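Local coordinates for protein nicastrin (Dictyostelium purpureum, PDB 4R12) that is a membrane-anchored subunit of gamma-secretase, which cleaves Notch receptors and other integral membrane proteins within the membrane, with a large extracellular domain that probably helps recruit substrates, at residues T103-K115 / L125-F137. Sequence-based numbering, arbitrary orientation.
With NAG (2-acetamido-2-deoxy-beta-D-glucopyranose), chain C.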
ATOM      1  N   THR A 103     -14.873 -11.658  14.137  1.00 27.48           N
ATOM      2  CA  THR A 103     -15.010 -11.287  15.544  1.00 30.85           C
ATOM      3  C   THR A 103     -13.711 -11.506  16.323  1.00 31.27           C
ATOM      4  O   THR A 103     -13.693 -11.428  17.552  1.00 34.12           O
ATOM      5  CB  THR A 103     -16.123 -12.090  16.218  1.00 31.58           C
ATOM      6  OG1 THR A 103     -15.835 -13.488  16.103  1.00 33.37           O
ATOM      7  CG2 THR A 103     -17.466 -11.796  15.547  1.00 35.22           C
ATOM      8  N   TYR A 104     -12.627 -11.774  15.607  1.00 30.90           N
ATOM      9  CA  TYR A 104     -11.333 -11.990  16.250  1.00 29.45           C
ATOM     10  C   TYR A 104     -10.221 -11.334  15.446  1.00 28.32           C
ATOM     11  O   TYR A 104     -10.400 -11.073  14.255  1.00 29.31           O
ATOM     12  CB  TYR A 104     -11.065 -13.489  16.424  1.00 30.93           C
ATOM     13  CG  TYR A 104     -11.175 -14.323  15.162  1.00 30.44           C
ATOM     14  CD1 TYR A 104     -10.096 -14.443  14.285  1.00 31.31           C
ATOM     15  CD2 TYR A 104     -12.342 -15.031  14.873  1.00 33.02           C
ATOM     16  CE1 TYR A 104     -10.180 -15.227  13.134  1.00 31.06           C
ATOM     17  CE2 TYR A 104     -12.439 -15.828  13.724  1.00 32.71           C
ATOM     18  CZ  TYR A 104     -11.350 -15.915  12.858  1.00 32.16           C
ATOM     19  OH  TYR A 104     -11.424 -16.698  11.728  1.00 33.96           O
ATOM     20  N   PRO A 105      -9.062 -11.073  16.080  1.00 28.09           N
ATOM     21  CA  PRO A 105      -7.953 -10.489  15.316  1.00 27.75           C
ATOM     22  C   PRO A 105      -7.433 -11.477  14.279  1.00 27.91           C
ATOM     23  O   PRO A 105      -7.394 -12.682  14.533  1.00 29.01           O
ATOM     24  CB  PRO A 105      -6.877 -10.203  16.379  1.00 29.94           C
ATOM     25  CG  PRO A 105      -7.540 -10.431  17.713  1.00 33.41           C
ATOM     26  CD  PRO A 105      -8.676 -11.366  17.473  1.00 30.55           C
ATOM     27  N   TYR A 106      -7.036 -10.978  13.114  1.00 27.80           N
ATOM     28  CA  TYR A 106      -6.618 -11.878  12.053  1.00 26.56           C
ATOM     29  C   TYR A 106      -5.670 -11.227  11.047  1.00 26.08           C
ATOM     30  O   TYR A 106      -5.968 -10.157  10.518  1.00 24.02           O
ATOM     31  CB  TYR A 106      -7.857 -12.427  11.305  1.00 26.50           C
ATOM     32  CG  TYR A 106      -7.437 -13.339  10.194  1.00 26.83           C
ATOM     33  CD1 TYR A 106      -6.853 -14.566  10.490  1.00 28.28           C
ATOM     34  CD2 TYR A 106      -7.558 -12.965   8.859  1.00 26.16           C
ATOM     35  CE1 TYR A 106      -6.424 -15.403   9.505  1.00 29.66           C
ATOM     36  CE2 TYR A 106      -7.131 -13.817   7.843  1.00 25.99           C
ATOM     37  CZ  TYR A 106      -6.560 -15.035   8.186  1.00 28.37           C
ATOM     38  OH  TYR A 106      -6.115 -15.908   7.230  1.00 29.24           O
ATOM     39  N   SER A 107      -4.540 -11.879  10.779  1.00 26.44           N
ATOM     40  CA  SER A 107      -3.650 -11.455   9.698  1.00 25.06           C
ATOM     41  C   SER A 107      -3.217 -12.641   8.840  1.00 26.89           C
ATOM     42  O   SER A 107      -2.627 -13.603   9.343  1.00 28.61           O
ATOM     43  CB  SER A 107      -2.415 -10.738  10.252  1.00 23.33           C
ATOM     44  OG  SER A 107      -1.480 -10.458   9.222  1.00 24.32           O
ATOM     45  N   PRO A 108      -3.515 -12.574   7.536  1.00 25.10           N
ATOM     46  CA  PRO A 108      -3.084 -13.570   6.554  1.00 25.74           C
ATOM     47  C   PRO A 108      -1.669 -13.291   6.064  1.00 26.46           C
ATOM     48  O   PRO A 108      -1.195 -13.937   5.141  1.00 26.58           O
ATOM     49  CB  PRO A 108      -4.083 -13.379   5.407  1.00 25.81           C
ATOM     50  CG  PRO A 108      -4.328 -11.887   5.434  1.00 22.84           C
ATOM     51  CD  PRO A 108      -4.279 -11.479   6.900  1.00 24.82           C
ATOM     52  N   ASP A 109      -0.996 -12.323   6.670  1.00 28.01           N
ATOM     53  CA  ASP A 109       0.327 -11.945   6.193  1.00 28.45           C
ATOM     54  C   ASP A 109       1.427 -12.678   6.957  1.00 30.04           C
ATOM     55  O   ASP A 109       1.162 -13.651   7.658  1.00 30.18           O
ATOM     56  CB  ASP A 109       0.510 -10.431   6.303  1.00 27.73           C
ATOM     57  CG  ASP A 109       1.327  -9.860   5.158  1.00 30.54           C
ATOM     58  OD1 ASP A 109       2.573  -9.934   5.229  1.00 34.20           O
ATOM     59  OD2 ASP A 109       0.725  -9.335   4.194  1.00 30.59           O
ATOM     60  N   SER A 110       2.665 -12.209   6.815  1.00 28.32           N
ATOM     61  CA  SER A 110       3.823 -12.838   7.460  1.00 31.61           C
ATOM     62  C   SER A 110       3.988 -12.431   8.934  1.00 31.78           C
ATOM     63  O   SER A 110       3.564 -11.346   9.327  1.00 29.22           O
ATOM     64  CB  SER A 110       5.092 -12.477   6.680  1.00 29.90           C
ATOM     65  OG  SER A 110       6.258 -12.831   7.396  1.00 35.66           O
ATOM     66  N   ARG A 111       4.624 -13.293   9.733  1.00 30.10           N
ATOM     67  CA  ARG A 111       4.943 -12.973  11.131  1.00 30.25           C
ATOM     68  C   ARG A 111       5.980 -11.854  11.237  1.00 30.31           C
ATOM     69  O   ARG A 111       6.054 -11.152  12.248  1.00 29.38           O
ATOM     70  CB  ARG A 111       5.469 -14.210  11.872  1.00 34.01           C
ATOM     71  CG  ARG A 111       4.509 -15.402  11.960  1.00 37.00           C
ATOM     72  CD  ARG A 111       3.637 -15.332  13.207  1.00 37.20           C
ATOM     73  NE  ARG A 111       2.807 -16.522  13.403  1.00 35.09           N
ATOM     74  CZ  ARG A 111       3.113 -17.541  14.209  1.00 40.77           C
ATOM     75  NH1 ARG A 111       4.241 -17.539  14.901  1.00 40.50           N
ATOM     76  NH2 ARG A 111       2.287 -18.576  14.316  1.00 40.56           N
ATOM     77  N   TYR A 112       6.806 -11.724  10.204  1.00 27.51           N
ATOM     78  CA  TYR A 112       7.774 -10.634  10.109  1.00 30.09           C
ATOM     79  C   TYR A 112       7.812 -10.213   8.645  1.00 29.75           C
ATOM     80  O   TYR A 112       8.592 -10.740   7.857  1.00 27.33           O
ATOM     81  CB  TYR A 112       9.155 -11.081  10.633  1.00 31.22           C
ATOM     82  CG  TYR A 112      10.242 -10.015  10.751  1.00 32.21           C
ATOM     83  CD1 TYR A 112      10.333  -8.959   9.844  1.00 30.42           C
ATOM     84  CD2 TYR A 112      11.197 -10.087  11.761  1.00 36.43           C
ATOM     85  CE1 TYR A 112      11.327  -8.010   9.939  1.00 32.98           C
ATOM     86  CE2 TYR A 112      12.198  -9.131  11.871  1.00 32.41           C
ATOM     87  CZ  TYR A 112      12.263  -8.101  10.953  1.00 32.79           C
ATOM     88  OH  TYR A 112      13.259  -7.152  11.048  1.00 31.10           O
ATOM     89  N   PRO A 113       6.938  -9.259   8.268  1.00 31.20           N
ATOM     90  CA  PRO A 113       6.867  -8.796   6.875  1.00 29.04           C
ATOM     91  C   PRO A 113       8.216  -8.300   6.355  1.00 27.96           C
ATOM     92  O   PRO A 113       8.898  -7.535   7.049  1.00 29.20           O
ATOM     93  CB  PRO A 113       5.845  -7.638   6.935  1.00 28.55           C
ATOM     94  CG  PRO A 113       4.994  -7.959   8.133  1.00 27.87           C
ATOM     95  CD  PRO A 113       5.967  -8.574   9.136  1.00 28.56           C
ATOM     96  N   ASN A 114       8.598  -8.762   5.171  1.00 27.08           N
ATOM     97  CA  ASN A 114       9.820  -8.331   4.504  1.00 29.35           C
ATOM     98  C   ASN A 114      11.099  -8.634   5.251  1.00 31.04           C
ATOM     99  O   ASN A 114      12.108  -7.984   5.003  1.00 31.36           O
ATOM    100  CB  ASN A 114       9.767  -6.828   4.238  1.00 31.59           C
ATOM    101  CG  ASN A 114       8.892  -6.485   3.076  1.00 32.35           C
ATOM    102  OD1 ASN A 114       9.019  -7.068   2.006  1.00 29.37           O
ATOM    103  ND2 ASN A 114       7.991  -5.537   3.275  1.00 32.85           N
ATOM    104  N   LYS A 115      11.049  -9.598   6.172  1.00 31.48           N
ATOM    105  CA  LYS A 115      12.187  -9.893   7.050  1.00 31.15           C
ATOM    106  C   LYS A 115      13.523  -9.943   6.315  1.00 32.67           C
ATOM    107  O   LYS A 115      14.486  -9.271   6.703  1.00 31.51           O
ATOM    108  CB  LYS A 115      11.977 -11.224   7.778  1.00 32.29           C
ATOM    109  CG  LYS A 115      13.114 -11.548   8.749  1.00 36.37           C
ATOM    110  CD  LYS A 115      13.397 -13.040   8.817  1.00 39.89           C
ATOM    111  CE  LYS A 115      12.480 -13.755   9.787  1.00 42.57           C
ATOM    112  NZ  LYS A 115      12.739 -15.233   9.759  1.00 44.29           N
ATOM    113  N   LEU A 125      12.681 -12.085  15.899  1.00 38.09           N
ATOM    114  CA  LEU A 125      11.500 -11.367  16.343  1.00 36.12           C
ATOM    115  C   LEU A 125      10.314 -11.689  15.445  1.00 34.12           C
ATOM    116  O   LEU A 125      10.490 -12.041  14.279  1.00 34.01           O
ATOM    117  CB  LEU A 125      11.737  -9.854  16.349  1.00 34.94           C
ATOM    118  CG  LEU A 125      12.849  -9.295  17.232  1.00 35.86           C
ATOM    119  CD1 LEU A 125      12.818  -7.772  17.167  1.00 35.66           C
ATOM    120  CD2 LEU A 125      12.716  -9.788  18.664  1.00 37.76           C
ATOM    121  N   GLU A 126       9.119 -11.588  16.014  1.00 32.47           N
ATOM    122  CA  GLU A 126       7.881 -11.679  15.265  1.00 32.19           C
ATOM    123  C   GLU A 126       7.060 -10.441  15.556  1.00 29.90           C
ATOM    124  O   GLU A 126       6.426 -10.356  16.612  1.00 31.09           O
ATOM    125  CB  GLU A 126       7.091 -12.930  15.643  1.00 32.54           C
ATOM    126  CG  GLU A 126       7.845 -14.228  15.393  1.00 36.63           C
ATOM    127  CD  GLU A 126       6.958 -15.446  15.544  1.00 42.68           C
ATOM    128  OE1 GLU A 126       5.923 -15.350  16.244  1.00 44.05           O
ATOM    129  OE2 GLU A 126       7.304 -16.502  14.971  1.00 46.86           O
ATOM    130  N   TRP A 127       7.091  -9.484  14.629  1.00 28.49           N
ATOM    131  CA  TRP A 127       6.413  -8.204  14.800  1.00 27.59           C
ATOM    132  C   TRP A 127       4.892  -8.331  14.649  1.00 27.59           C
ATOM    133  O   TRP A 127       4.129  -7.547  15.214  1.00 26.81           O
ATOM    134  CB  TRP A 127       6.960  -7.186  13.788  1.00 27.08           C
ATOM    135  CG  TRP A 127       8.353  -6.748  14.100  1.00 28.92           C
ATOM    136  CD1 TRP A 127       9.519  -7.235  13.567  1.00 29.51           C
ATOM    137  CD2 TRP A 127       8.732  -5.732  15.034  1.00 28.22           C
ATOM    138  NE1 TRP A 127      10.605  -6.579  14.127  1.00 29.64           N
ATOM    139  CE2 TRP A 127      10.140  -5.649  15.028  1.00 29.36           C
ATOM    140  CE3 TRP A 127       8.010  -4.880  15.880  1.00 26.98           C
ATOM    141  CZ2 TRP A 127      10.842  -4.746  15.833  1.00 29.36           C
ATOM    142  CZ3 TRP A 127       8.703  -3.984  16.675  1.00 28.00           C
ATOM    143  CH2 TRP A 127      10.105  -3.923  16.647  1.00 27.99           C
ATOM    144  N   ASN A 128       4.474  -9.348  13.900  1.00 26.27           N
ATOM    145  CA  ASN A 128       3.068  -9.615  13.595  1.00 26.55           C
ATOM    146  C   ASN A 128       2.743 -11.063  14.015  1.00 29.70           C
ATOM    147  O   ASN A 128       2.436 -11.903  13.164  1.00 28.19           O
ATOM    148  CB  ASN A 128       2.837  -9.384  12.087  1.00 26.43           C
ATOM    149  CG  ASN A 128       1.363  -9.472  11.666  1.00 24.77           C
ATOM    150  OD1 ASN A 128       0.459  -9.160  12.431  1.00 26.09           O
ATOM    151  ND2 ASN A 128       1.130  -9.910  10.420  1.00 25.43           N
ATOM    152  N   PRO A 129       2.846 -11.366  15.328  1.00 30.41           N
ATOM    153  CA  PRO A 129       2.902 -12.776  15.763  1.00 31.89           C
ATOM    154  C   PRO A 129       1.580 -13.548  15.596  1.00 33.01           C
ATOM    155  O   PRO A 129       1.584 -14.778  15.571  1.00 33.99           O
ATOM    156  CB  PRO A 129       3.295 -12.663  17.249  1.00 34.62           C
ATOM    157  CG  PRO A 129       2.774 -11.326  17.668  1.00 32.44           C
ATOM    158  CD  PRO A 129       2.945 -10.435  16.471  1.00 29.61           C
ATOM    159  N   ASN A 130       0.464 -12.836  15.461  1.00 32.07           N
ATOM    160  CA  ASN A 130      -0.837 -13.489  15.318  1.00 34.29           C
ATOM    161  C   ASN A 130      -1.089 -14.038  13.903  1.00 34.04           C
ATOM    162  O   ASN A 130      -2.046 -14.772  13.677  1.00 34.66           O
ATOM    163  CB  ASN A 130      -1.943 -12.509  15.708  1.00 36.04           C
ATOM    164  CG  ASN A 130      -3.302 -13.165  15.797  1.00 37.98           C
ATOM    165  OD1 ASN A 130      -4.247 -12.754  15.120  1.00 37.89           O
ATOM    166  ND2 ASN A 130      -3.410 -14.196  16.628  1.00 38.88           N
ATOM    167  N   ALA A 131      -0.212 -13.690  12.967  1.00 30.88           N
ATOM    168  CA  ALA A 131      -0.407 -13.980  11.554  1.00 30.02           C
ATOM    169  C   ALA A 131      -0.446 -15.475  11.242  1.00 33.52           C
ATOM    170  O   ALA A 131       0.286 -16.259  11.850  1.00 34.97           O
ATOM    171  CB  ALA A 131       0.696 -13.320  10.747  1.00 28.15           C
ATOM    172  N   ASP A 132      -1.278 -15.878  10.285  1.00 30.94           N
ATOM    173  CA  ASP A 132      -1.269 -17.284   9.874  1.00 31.61           C
ATOM    174  C   ASP A 132      -0.726 -17.476   8.449  1.00 31.61           C
ATOM    175  O   ASP A 132      -0.697 -18.598   7.933  1.00 31.85           O
ATOM    176  CB  ASP A 132      -2.672 -17.898  10.034  1.00 30.70           C
ATOM    177  CG  ASP A 132      -3.651 -17.503   8.924  1.00 31.11           C
ATOM    178  OD1 ASP A 132      -3.348 -16.630   8.079  1.00 29.23           O
ATOM    179  OD2 ASP A 132      -4.757 -18.081   8.917  1.00 31.69           O
ATOM    180  N   GLY A 133      -0.284 -16.384   7.820  1.00 30.40           N
ATOM    181  CA  GLY A 133       0.362 -16.471   6.519  1.00 29.50           C
ATOM    182  C   GLY A 133      -0.492 -17.026   5.382  1.00 29.31           C
ATOM    183  O   GLY A 133       0.022 -17.410   4.346  1.00 29.99           O
ATOM    184  N   PHE A 134      -1.799 -17.041   5.583  1.00 27.57           N
ATOM    185  CA  PHE A 134      -2.761 -17.561   4.617  1.00 29.21           C
ATOM    186  C   PHE A 134      -2.601 -17.005   3.187  1.00 28.53           C
ATOM    187  O   PHE A 134      -2.874 -17.706   2.207  1.00 28.97           O
ATOM    188  CB  PHE A 134      -4.161 -17.265   5.135  1.00 30.25           C
ATOM    189  CG  PHE A 134      -5.243 -18.088   4.512  1.00 29.87           C
ATOM    190  CD1 PHE A 134      -4.987 -19.341   4.005  1.00 33.49           C
ATOM    191  CD2 PHE A 134      -6.536 -17.589   4.451  1.00 31.05           C
ATOM    192  CE1 PHE A 134      -6.003 -20.102   3.453  1.00 36.33           C
ATOM    193  CE2 PHE A 134      -7.551 -18.340   3.900  1.00 33.91           C
ATOM    194  CZ  PHE A 134      -7.280 -19.597   3.395  1.00 33.45           C
ATOM    195  N   THR A 135      -2.176 -15.750   3.067  1.00 27.24           N
ATOM    196  CA  THR A 135      -2.016 -15.139   1.746  1.00 27.61           C
ATOM    197  C   THR A 135      -0.990 -15.884   0.890  1.00 30.91           C
ATOM    198  O   THR A 135      -1.148 -15.986  -0.331  1.00 27.39           O
ATOM    199  CB  THR A 135      -1.609 -13.646   1.863  1.00 27.50           C
ATOM    200  OG1 THR A 135      -2.701 -12.921   2.431  1.00 24.80           O
ATOM    201  CG2 THR A 135      -1.299 -13.048   0.492  1.00 29.51           C
ATOM    202  N   TYR A 136       0.030 -16.447   1.539  1.00 30.44           N
ATOM    203  CA  TYR A 136       1.159 -17.036   0.822  1.00 31.39           C
ATOM    204  C   TYR A 136       1.021 -18.526   0.578  1.00 31.40           C
ATOM    205  O   TYR A 136       2.002 -19.238   0.536  1.00 35.24           O
ATOM    206  CB  TYR A 136       2.455 -16.736   1.582  1.00 29.98           C
ATOM    207  CG  TYR A 136       2.574 -15.257   1.809  1.00 31.16           C
ATOM    208  CD1 TYR A 136       2.746 -14.395   0.732  1.00 29.98           C
ATOM    209  CD2 TYR A 136       2.468 -14.707   3.083  1.00 29.46           C
ATOM    210  CE1 TYR A 136       2.826 -13.036   0.908  1.00 31.21           C
ATOM    211  CE2 TYR A 136       2.550 -13.339   3.271  1.00 30.52           C
ATOM    212  CZ  TYR A 136       2.728 -12.508   2.174  1.00 31.01           C
ATOM    213  OH  TYR A 136       2.810 -11.136   2.323  1.00 34.67           O
ATOM    214  N   PHE A 137      -0.208 -18.990   0.398  1.00 29.22           N
ATOM    215  CA  PHE A 137      -0.462 -20.361  -0.036  1.00 30.42           C
ATOM    216  C   PHE A 137      -0.882 -20.379  -1.499  1.00 32.82           C
ATOM    217  O   PHE A 137      -1.417 -19.392  -2.016  1.00 28.60           O
ATOM    218  CB  PHE A 137      -1.536 -21.007   0.830  1.00 30.16           C
ATOM    219  CG  PHE A 137      -1.050 -21.404   2.190  1.00 32.80           C
ATOM    220  CD1 PHE A 137      -0.972 -20.471   3.213  1.00 32.89           C
ATOM    221  CD2 PHE A 137      -0.646 -22.713   2.439  1.00 34.17           C
ATOM    222  CE1 PHE A 137      -0.503 -20.843   4.478  1.00 33.41           C
ATOM    223  CE2 PHE A 137      -0.183 -23.091   3.696  1.00 34.34           C
ATOM    224  CZ  PHE A 137      -0.114 -22.157   4.715  1.00 32.75           C
TER
HETATM  225  C1  NAG C   1      -9.876 -19.778  12.168  1.00 39.22           C
HETATM  226  C2  NAG C   1      -9.589 -19.576  13.645  1.00 39.60           C
HETATM  227  C3  NAG C   1     -10.246 -20.606  14.519  1.00 41.05           C
HETATM  228  C4  NAG C   1     -11.708 -20.751  14.239  1.00 41.62           C
HETATM  229  C5  NAG C   1     -11.881 -21.006  12.741  1.00 41.07           C
HETATM  230  C6  NAG C   1     -13.313 -21.109  12.280  1.00 41.60           C
HETATM  231  C7  NAG C   1      -7.439 -18.585  13.720  1.00 38.15           C
HETATM  232  C8  NAG C   1      -5.964 -18.820  13.721  1.00 37.91           C
HETATM  233  N2  NAG C   1      -8.199 -19.628  13.892  1.00 39.24           N
HETATM  234  O3  NAG C   1     -10.038 -20.219  15.860  1.00 41.52           O
HETATM  235  O4  NAG C   1     -12.104 -21.863  14.994  1.00 42.89           O
HETATM  236  O5  NAG C   1     -11.242 -20.009  11.970  1.00 39.67           O
HETATM  237  O6  NAG C   1     -14.192 -20.236  12.928  1.00 41.69           O
HETATM  238  O7  NAG C   1      -7.876 -17.490  13.561  1.00 37.43           O
HETATM  239  O   HOH W   1      -4.028 -14.331  12.145  1.00 32.35           O
HETATM  240  O   HOH W   2      -1.837 -10.315   3.123  1.00 27.56           O
HETATM  241  O   HOH W   3      13.444  -6.474  13.608  1.00 32.89           O
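Asn128 reaches across to the facing loop and spends both hydrogens of its ND2 there. One bond, nearly straight at 168°, runs in the amide plane from Asn128 ND2 to Ser107 OG (2.9 Å); the other meets Ser110 O at 3.0 Å from above that carbonyl's plane. With CG anti to the backbone N (chi1 -173°), the amide is carried into the bend of 107-110, while the backbone of Asn128 donates to Arg111 O. With the amide cut back to an alanine here, Ser107 OG and Ser110 O would both lose this donor, and the 107-110 bend would probably be freer to shift.

Arg111 returns the grip around the type I turn 128-131. Its NE donates to a lone pair of Ala131 O at 3.0 Å, Pro129 O lies over one guanidinium face, and NH1 forms a salt bridge with Glu126 OE1 (3.1 Å). Farther along, the edge of Trp127 stands on the Tyr112 ring, planes 89° apart, with CD1 over the ring centre; Lys115 CG covers the opposite face, and a water joins Tyr112 OH to Trp127 NE1. At the other end, Asp132 N binds Ser107 O (2.8 Å) and Thr135 N binds Pro108 O (2.9 Å).

In the second shell, Ser107 OG also accepts from Asp109 N, closing an ST turn, and bonds Tyr412 O; Asp132 OD1 forms an Asx turn with Phe134 N, and its OD2 pairs with Ser79. Two irregular loop segments, joined by hydrogen bonds without sheet pairing and each shaped by its own turns, thus form much of the long loop between strands 90-96 and 138-139 of the nicastrin small lobe, against residues 405-414.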